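Local coordinates for protein arginyl-trna synthetase (Thermus thermophilus, PDB 1IQ0) that probably attaches L-arginine to tRNA(Arg) at the expense of ATP, as a monomeric class I aminoacyl-tRNA synthetase, at residues P97-S111 against L136-Y148. Sequence-based numbering, arbitrary orientation.
Sequences PFPRRPGVVLVEHTS and LAYAGREVLVLNY
Val105 and Val107 pair with the strand of Val143 and Val145 through a ladder of backbone hydrogen bonds between parallel strands: Val105 N to Glu142 O, Leu144 N to Val105 O, Val107 N to Leu144 O and Leu146 N to Val107 O. Further along, Ser111 OG accepts a hydrogen bond from Tyr148 N at 2.9 Å.

Polar grips secure the turn that leads into the second strand. Phe98 N donates to Tyr138 O, and Arg101 N binds Gly140 O. The Arg101 guanidinium sends NH2 to Ala139 O (2.8 Å), approaching from above the carbonyl plane. A water joins Arg101 O and Gly103 O to Arg141 NE and Glu142 N where the chain turns a corner at Gly103, just before strand 104-108. Arg141 reaches Glu348 with NH1 in a salt bridge.

Among packing contacts, Pro97 CA sits over the centre of the Tyr138 ring, a CH-pi contact of 3.9 Å to the centroid. With CG anti to its backbone N (chi1 -175°), Tyr138 also brings CE2 within 3.8 Å of Phe98 CE1. A serine in place of Tyr138 removes the ring, and Pro97 would probably lose its CH-pi partner and the Phe98 ring be freer to turn. Arg141 CD lies over one face of the Arg101 guanidinium, while Arg141, bent at chi2 and chi3, lays one face of its own guanidinium on Val105 CG2, the methyl offset toward the rim. On the sheet face of Leu144 and Leu146, Leu106 CD1 meets Leu144 CB at 3.7 Å.

Strand 104-108, helix 120-138 and strand 141-149 form a beta-alpha-beta unit, its helix ended by a Schellman motif at Gly140, within the Rossmann-like catalytic domain of class I synthetases.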
ATOM      1  N   PRO A  97      -4.111  10.041  13.569  1.00 49.67           N
ATOM      2  CA  PRO A  97      -2.765   9.536  13.277  1.00 47.29           C
ATOM      3  C   PRO A  97      -1.906   9.470  14.541  1.00 45.65           C
ATOM      4  O   PRO A  97      -2.028  10.310  15.434  1.00 42.88           O
ATOM      5  CB  PRO A  97      -2.232  10.547  12.262  1.00 42.81           C
ATOM      6  CG  PRO A  97      -3.472  10.929  11.500  1.00 42.45           C
ATOM      7  CD  PRO A  97      -4.494  11.101  12.612  1.00 42.87           C
ATOM      8  N   PHE A  98      -1.043   8.463  14.607  1.00 37.23           N
ATOM      9  CA  PHE A  98      -0.167   8.266  15.750  1.00 35.84           C
ATOM     10  C   PHE A  98       0.983   9.273  15.767  1.00 36.47           C
ATOM     11  O   PHE A  98       1.206   9.989  14.791  1.00 36.93           O
ATOM     12  CB  PHE A  98       0.375   6.839  15.732  1.00 40.30           C
ATOM     13  CG  PHE A  98      -0.696   5.792  15.796  1.00 41.67           C
ATOM     14  CD1 PHE A  98      -1.504   5.538  14.697  1.00 40.32           C
ATOM     15  CD2 PHE A  98      -0.924   5.085  16.973  1.00 43.25           C
ATOM     16  CE1 PHE A  98      -2.528   4.599  14.765  1.00 40.55           C
ATOM     17  CE2 PHE A  98      -1.947   4.142  17.053  1.00 42.53           C
ATOM     18  CZ  PHE A  98      -2.751   3.899  15.945  1.00 41.32           C
ATOM     19  N   PRO A  99       1.715   9.358  16.893  1.00 34.17           N
ATOM     20  CA  PRO A  99       2.842  10.289  17.017  1.00 33.89           C
ATOM     21  C   PRO A  99       3.852  10.098  15.889  1.00 32.43           C
ATOM     22  O   PRO A  99       4.151   8.967  15.497  1.00 30.60           O
ATOM     23  CB  PRO A  99       3.438   9.924  18.374  1.00 39.58           C
ATOM     24  CG  PRO A  99       2.236   9.488  19.152  1.00 39.72           C
ATOM     25  CD  PRO A  99       1.507   8.623  18.152  1.00 40.67           C
ATOM     26  N   ARG A 100       4.373  11.203  15.370  1.00 37.85           N
ATOM     27  CA  ARG A 100       5.349  11.136  14.297  1.00 40.75           C
ATOM     28  C   ARG A 100       6.698  10.629  14.791  1.00 42.02           C
ATOM     29  O   ARG A 100       7.200  11.059  15.830  1.00 42.03           O
ATOM     30  CB  ARG A 100       5.532  12.514  13.647  1.00 54.91           C
ATOM     31  CG  ARG A 100       6.779  12.627  12.761  1.00 60.19           C
ATOM     32  CD  ARG A 100       6.762  11.628  11.602  1.00 61.74           C
ATOM     33  NE  ARG A 100       5.948  12.084  10.479  1.00 63.57           N
ATOM     34  CZ  ARG A 100       6.260  13.119   9.703  1.00 68.33           C
ATOM     35  NH1 ARG A 100       7.373  13.810   9.928  1.00 65.34           N
ATOM     36  NH2 ARG A 100       5.463  13.464   8.699  1.00 66.64           N
ATOM     37  N   ARG A 101       7.266   9.694  14.041  1.00 32.62           N
ATOM     38  CA  ARG A 101       8.575   9.131  14.342  1.00 34.95           C
ATOM     39  C   ARG A 101       9.488   9.551  13.191  1.00 35.31           C
ATOM     40  O   ARG A 101       9.158   9.344  12.029  1.00 36.11           O
ATOM     41  CB  ARG A 101       8.494   7.604  14.419  1.00 47.30           C
ATOM     42  CG  ARG A 101       7.892   7.082  15.712  1.00 52.94           C
ATOM     43  CD  ARG A 101       7.628   5.588  15.624  1.00 58.78           C
ATOM     44  NE  ARG A 101       6.485   5.296  14.761  1.00 58.64           N
ATOM     45  CZ  ARG A 101       6.185   4.087  14.297  1.00 57.54           C
ATOM     46  NH1 ARG A 101       6.946   3.044  14.604  1.00 53.57           N
ATOM     47  NH2 ARG A 101       5.119   3.920  13.525  1.00 59.33           N
ATOM     48  N   PRO A 102      10.636  10.172  13.498  1.00 42.82           N
ATOM     49  CA  PRO A 102      11.557  10.602  12.438  1.00 41.54           C
ATOM     50  C   PRO A 102      12.165   9.425  11.676  1.00 38.09           C
ATOM     51  O   PRO A 102      12.168   8.291  12.165  1.00 34.36           O
ATOM     52  CB  PRO A 102      12.610  11.401  13.202  1.00 78.84           C
ATOM     53  CG  PRO A 102      11.835  11.956  14.356  1.00 80.30           C
ATOM     54  CD  PRO A 102      11.028  10.757  14.791  1.00 79.25           C
ATOM     55  N   GLY A 103      12.682   9.702  10.481  1.00 39.03           N
ATOM     56  CA  GLY A 103      13.281   8.652   9.677  1.00 36.88           C
ATOM     57  C   GLY A 103      12.449   8.358   8.445  1.00 34.48           C
ATOM     58  O   GLY A 103      11.383   7.760   8.535  1.00 36.76           O
ATOM     59  N   VAL A 104      12.943   8.779   7.288  1.00 25.51           N
ATOM     60  CA  VAL A 104      12.239   8.579   6.038  1.00 21.25           C
ATOM     61  C   VAL A 104      12.058   7.124   5.612  1.00 22.27           C
ATOM     62  O   VAL A 104      12.976   6.314   5.690  1.00 23.84           O
ATOM     63  CB  VAL A 104      12.944   9.331   4.883  1.00 21.65           C
ATOM     64  CG1 VAL A 104      12.323   8.940   3.537  1.00 18.33           C
ATOM     65  CG2 VAL A 104      12.827  10.842   5.093  1.00 17.03           C
ATOM     66  N   VAL A 105      10.838   6.810   5.188  1.00 20.51           N
ATOM     67  CA  VAL A 105      10.502   5.497   4.660  1.00 18.49           C
ATOM     68  C   VAL A 105      10.169   5.871   3.215  1.00 19.37           C
ATOM     69  O   VAL A 105       9.192   6.560   2.957  1.00 17.96           O
ATOM     70  CB  VAL A 105       9.260   4.883   5.343  1.00 24.27           C
ATOM     71  CG1 VAL A 105       8.857   3.615   4.614  1.00 22.24           C
ATOM     72  CG2 VAL A 105       9.573   4.553   6.805  1.00 19.29           C
ATOM     73  N   LEU A 106      11.010   5.452   2.281  1.00 19.62           N
ATOM     74  CA  LEU A 106      10.811   5.795   0.878  1.00 18.14           C
ATOM     75  C   LEU A 106      10.074   4.699   0.129  1.00 18.45           C
ATOM     76  O   LEU A 106      10.576   3.582  -0.023  1.00 18.97           O
ATOM     77  CB  LEU A 106      12.163   6.055   0.218  1.00 20.26           C
ATOM     78  CG  LEU A 106      12.156   6.633  -1.194  1.00 18.91           C
ATOM     79  CD1 LEU A 106      11.464   7.999  -1.194  1.00 18.55           C
ATOM     80  CD2 LEU A 106      13.589   6.769  -1.679  1.00 21.83           C
ATOM     81  N   VAL A 107       8.875   5.023  -0.336  1.00 17.28           N
ATOM     82  CA  VAL A 107       8.072   4.066  -1.074  1.00 19.26           C
ATOM     83  C   VAL A 107       8.129   4.344  -2.569  1.00 19.68           C
ATOM     84  O   VAL A 107       7.810   5.445  -3.013  1.00 20.19           O
ATOM     85  CB  VAL A 107       6.590   4.120  -0.628  1.00 21.40           C
ATOM     86  CG1 VAL A 107       5.772   3.090  -1.401  1.00 20.10           C
ATOM     87  CG2 VAL A 107       6.495   3.866   0.873  1.00 18.48           C
ATOM     88  N   GLU A 108       8.555   3.353  -3.345  1.00 20.41           N
ATOM     89  CA  GLU A 108       8.582   3.520  -4.794  1.00 20.72           C
ATOM     90  C   GLU A 108       7.507   2.641  -5.414  1.00 20.96           C
ATOM     91  O   GLU A 108       7.443   1.440  -5.156  1.00 18.47           O
ATOM     92  CB  GLU A 108       9.937   3.126  -5.403  1.00 17.86           C
ATOM     93  CG  GLU A 108       9.888   3.177  -6.946  1.00 18.41           C
ATOM     94  CD  GLU A 108      11.144   2.642  -7.628  1.00 23.75           C
ATOM     95  OE1 GLU A 108      11.001   1.949  -8.653  1.00 28.13           O
ATOM     96  OE2 GLU A 108      12.267   2.920  -7.160  1.00 23.50           O
ATOM     97  N   HIS A 109       6.652   3.247  -6.220  1.00 19.98           N
ATOM     98  CA  HIS A 109       5.608   2.493  -6.891  1.00 20.73           C
ATOM     99  C   HIS A 109       5.250   3.172  -8.205  1.00 21.48           C
ATOM    100  O   HIS A 109       5.715   4.286  -8.471  1.00 20.87           O
ATOM    101  CB  HIS A 109       4.389   2.307  -5.970  1.00 16.39           C
ATOM    102  CG  HIS A 109       3.643   3.565  -5.648  1.00 18.96           C
ATOM    103  ND1 HIS A 109       2.931   4.269  -6.595  1.00 21.83           N
ATOM    104  CD2 HIS A 109       3.397   4.175  -4.462  1.00 13.37           C
ATOM    105  CE1 HIS A 109       2.273   5.253  -6.006  1.00 16.36           C
ATOM    106  NE2 HIS A 109       2.537   5.218  -4.713  1.00 19.57           N
ATOM    107  N   THR A 110       4.445   2.487  -9.016  1.00 18.83           N
ATOM    108  CA  THR A 110       4.035   2.951 -10.340  1.00 18.70           C
ATOM    109  C   THR A 110       5.268   2.721 -11.222  1.00 19.00           C
ATOM    110  O   THR A 110       5.501   1.598 -11.665  1.00 16.66           O
ATOM    111  CB  THR A 110       3.614   4.441 -10.330  1.00 19.50           C
ATOM    112  OG1 THR A 110       2.625   4.650  -9.313  1.00 20.23           O
ATOM    113  CG2 THR A 110       3.000   4.836 -11.685  1.00 17.27           C
ATOM    114  N   SER A 111       6.068   3.759 -11.458  1.00 16.18           N
ATOM    115  CA  SER A 111       7.293   3.607 -12.246  1.00 13.05           C
ATOM    116  C   SER A 111       7.125   2.774 -13.507  1.00 14.27           C
ATOM    117  O   SER A 111       7.829   1.787 -13.692  1.00 14.54           O
ATOM    118  CB  SER A 111       8.382   2.953 -11.390  1.00 16.44           C
ATOM    119  OG  SER A 111       8.651   3.714 -10.231  1.00 17.52           O
ATOM    120  N   LEU A 136       1.263   3.862   6.314  1.00 18.81           N
ATOM    121  CA  LEU A 136       2.495   4.122   7.066  1.00 19.59           C
ATOM    122  C   LEU A 136       2.540   5.532   7.646  1.00 19.41           C
ATOM    123  O   LEU A 136       2.965   5.722   8.778  1.00 22.43           O
ATOM    124  CB  LEU A 136       3.724   3.905   6.180  1.00 15.75           C
ATOM    125  CG  LEU A 136       4.065   2.434   5.957  1.00 17.41           C
ATOM    126  CD1 LEU A 136       4.980   2.292   4.753  1.00 21.42           C
ATOM    127  CD2 LEU A 136       4.711   1.862   7.234  1.00 15.53           C
ATOM    128  N   ALA A 137       2.119   6.514   6.854  1.00 17.67           N
ATOM    129  CA  ALA A 137       2.100   7.902   7.298  1.00 19.26           C
ATOM    130  C   ALA A 137       1.167   8.038   8.501  1.00 22.51           C
ATOM    131  O   ALA A 137       1.521   8.663   9.500  1.00 24.78           O
ATOM    132  CB  ALA A 137       1.622   8.823   6.154  1.00 23.40           C
ATOM    133  N   TYR A 138      -0.023   7.451   8.392  1.00 30.48           N
ATOM    134  CA  TYR A 138      -1.011   7.497   9.466  1.00 29.75           C
ATOM    135  C   TYR A 138      -0.439   6.850  10.727  1.00 28.67           C
ATOM    136  O   TYR A 138      -0.657   7.325  11.842  1.00 27.98           O
ATOM    137  CB  TYR A 138      -2.280   6.745   9.050  1.00 21.57           C
ATOM    138  CG  TYR A 138      -3.421   6.841  10.048  1.00 24.69           C
ATOM    139  CD1 TYR A 138      -4.326   7.903  10.006  1.00 25.91           C
ATOM    140  CD2 TYR A 138      -3.592   5.872  11.038  1.00 28.93           C
ATOM    141  CE1 TYR A 138      -5.367   7.995  10.921  1.00 28.31           C
ATOM    142  CE2 TYR A 138      -4.632   5.954  11.959  1.00 27.97           C
ATOM    143  CZ  TYR A 138      -5.516   7.017  11.895  1.00 29.75           C
ATOM    144  OH  TYR A 138      -6.554   7.096  12.797  1.00 30.48           O
ATOM    145  N   ALA A 139       0.293   5.761  10.535  1.00 21.61           N
ATOM    146  CA  ALA A 139       0.895   5.024  11.635  1.00 22.39           C
ATOM    147  C   ALA A 139       2.071   5.750  12.292  1.00 23.18           C
ATOM    148  O   ALA A 139       2.697   5.220  13.208  1.00 24.82           O
ATOM    149  CB  ALA A 139       1.331   3.664  11.152  1.00 14.51           C
ATOM    150  N   GLY A 140       2.386   6.950  11.809  1.00 23.08           N
ATOM    151  CA  GLY A 140       3.462   7.715  12.409  1.00 22.80           C
ATOM    152  C   GLY A 140       4.767   7.852  11.651  1.00 23.97           C
ATOM    153  O   GLY A 140       5.633   8.617  12.075  1.00 28.05           O
ATOM    154  N   ARG A 141       4.925   7.134  10.543  1.00 25.68           N
ATOM    155  CA  ARG A 141       6.169   7.205   9.783  1.00 26.13           C
ATOM    156  C   ARG A 141       6.255   8.408   8.855  1.00 26.59           C
ATOM    157  O   ARG A 141       5.239   8.890   8.342  1.00 26.76           O
ATOM    158  CB  ARG A 141       6.366   5.927   8.959  1.00 19.39           C
ATOM    159  CG  ARG A 141       6.307   4.635   9.775  1.00 20.12           C
ATOM    160  CD  ARG A 141       7.218   4.695  10.997  1.00 25.37           C
ATOM    161  NE  ARG A 141       8.635   4.816  10.658  1.00 29.77           N
ATOM    162  CZ  ARG A 141       9.388   3.816  10.211  1.00 30.28           C
ATOM    163  NH1 ARG A 141       8.863   2.610  10.043  1.00 37.25           N
ATOM    164  NH2 ARG A 141      10.674   4.018   9.949  1.00 28.60           N
ATOM    165  N   GLU A 142       7.480   8.896   8.661  1.00 26.03           N
ATOM    166  CA  GLU A 142       7.739  10.017   7.762  1.00 25.23           C
ATOM    167  C   GLU A 142       7.887   9.330   6.407  1.00 26.22           C
ATOM    168  O   GLU A 142       8.871   8.630   6.157  1.00 26.53           O
ATOM    169  CB  GLU A 142       9.033  10.737   8.145  1.00 24.42           C
ATOM    170  CG  GLU A 142       9.336  11.931   7.255  1.00 30.97           C
ATOM    171  CD  GLU A 142      10.619  12.640   7.629  1.00 35.14           C
ATOM    172  OE1 GLU A 142      10.933  13.660   6.985  1.00 36.18           O
ATOM    173  OE2 GLU A 142      11.313  12.183   8.561  1.00 38.58           O
ATOM    174  N   VAL A 143       6.900   9.536   5.543  1.00 23.95           N
ATOM    175  CA  VAL A 143       6.856   8.874   4.244  1.00 21.03           C
ATOM    176  C   VAL A 143       7.022   9.753   3.014  1.00 23.01           C
ATOM    177  O   VAL A 143       6.510  10.869   2.955  1.00 23.03           O
ATOM    178  CB  VAL A 143       5.511   8.101   4.104  1.00 25.57           C
ATOM    179  CG1 VAL A 143       5.413   7.422   2.743  1.00 24.70           C
ATOM    180  CG2 VAL A 143       5.391   7.084   5.229  1.00 24.39           C
ATOM    181  N   LEU A 144       7.742   9.225   2.030  1.00 20.55           N
ATOM    182  CA  LEU A 144       7.952   9.916   0.765  1.00 19.03           C
ATOM    183  C   LEU A 144       7.707   8.904  -0.344  1.00 19.07           C
ATOM    184  O   LEU A 144       8.179   7.767  -0.274  1.00 21.76           O
ATOM    185  CB  LEU A 144       9.377  10.464   0.664  1.00 19.53           C
ATOM    186  CG  LEU A 144       9.721  11.666   1.546  1.00 22.92           C
ATOM    187  CD1 LEU A 144      11.180  12.056   1.297  1.00 27.56           C
ATOM    188  CD2 LEU A 144       8.791  12.844   1.237  1.00 19.61           C
ATOM    189  N   VAL A 145       6.950   9.313  -1.354  1.00 16.46           N
ATOM    190  CA  VAL A 145       6.627   8.444  -2.479  1.00 16.81           C
ATOM    191  C   VAL A 145       7.427   8.858  -3.716  1.00 17.58           C
ATOM    192  O   VAL A 145       7.381  10.008  -4.157  1.00 17.25           O
ATOM    193  CB  VAL A 145       5.109   8.498  -2.783  1.00 21.30           C
ATOM    194  CG1 VAL A 145       4.795   7.771  -4.090  1.00 18.01           C
ATOM    195  CG2 VAL A 145       4.337   7.858  -1.635  1.00 20.54           C
ATOM    196  N   LEU A 146       8.165   7.907  -4.270  1.00 18.31           N
ATOM    197  CA  LEU A 146       8.983   8.172  -5.443  1.00 16.75           C
ATOM    198  C   LEU A 146       8.470   7.409  -6.653  1.00 17.58           C
ATOM    199  O   LEU A 146       8.071   6.252  -6.537  1.00 17.05           O
ATOM    200  CB  LEU A 146      10.435   7.768  -5.156  1.00 13.70           C
ATOM    201  CG  LEU A 146      11.499   7.922  -6.253  1.00 16.16           C
ATOM    202  CD1 LEU A 146      12.872   7.926  -5.607  1.00 16.27           C
ATOM    203  CD2 LEU A 146      11.393   6.784  -7.277  1.00 19.46           C
ATOM    204  N   ASN A 147       8.473   8.069  -7.809  1.00 15.99           N
ATOM    205  CA  ASN A 147       8.051   7.446  -9.060  1.00 16.41           C
ATOM    206  C   ASN A 147       9.266   7.504 -10.001  1.00 17.15           C
ATOM    207  O   ASN A 147       9.714   8.587 -10.376  1.00 16.16           O
ATOM    208  CB  ASN A 147       6.858   8.205  -9.651  1.00 15.92           C
ATOM    209  CG  ASN A 147       6.259   7.511 -10.872  1.00 18.67           C
ATOM    210  OD1 ASN A 147       5.202   7.911 -11.371  1.00 25.00           O
ATOM    211  ND2 ASN A 147       6.930   6.474 -11.357  1.00 14.90           N
ATOM    212  N   TYR A 148       9.809   6.338 -10.348  1.00 20.32           N
ATOM    213  CA  TYR A 148      10.987   6.241 -11.214  1.00 18.80           C
ATOM    214  C   TYR A 148      10.598   6.294 -12.683  1.00 19.43           C
ATOM    215  O   TYR A 148       9.779   5.502 -13.135  1.00 19.27           O
ATOM    216  CB  TYR A 148      11.745   4.939 -10.927  1.00 16.37           C
ATOM    217  CG  TYR A 148      12.789   4.576 -11.966  1.00 19.48           C
ATOM    218  CD1 TYR A 148      13.922   5.371 -12.154  1.00 18.76           C
ATOM    219  CD2 TYR A 148      12.628   3.449 -12.776  1.00 17.99           C
ATOM    220  CE1 TYR A 148      14.874   5.056 -13.127  1.00 12.48           C
ATOM    221  CE2 TYR A 148      13.571   3.121 -13.751  1.00 14.26           C
ATOM    222  CZ  TYR A 148      14.694   3.932 -13.920  1.00 14.41           C
ATOM    223  OH  TYR A 148      15.638   3.607 -14.863  1.00 14.62           O
TER
HETATM  224  O   HOH W   1       3.399  10.839  10.207  1.00 37.86           O
HETATM  225  O   HOH W   2       9.410   7.612  10.222  1.00 34.18           O
HETATM  226  O   HOH W   3      12.161   5.853  11.429  1.00 39.38           O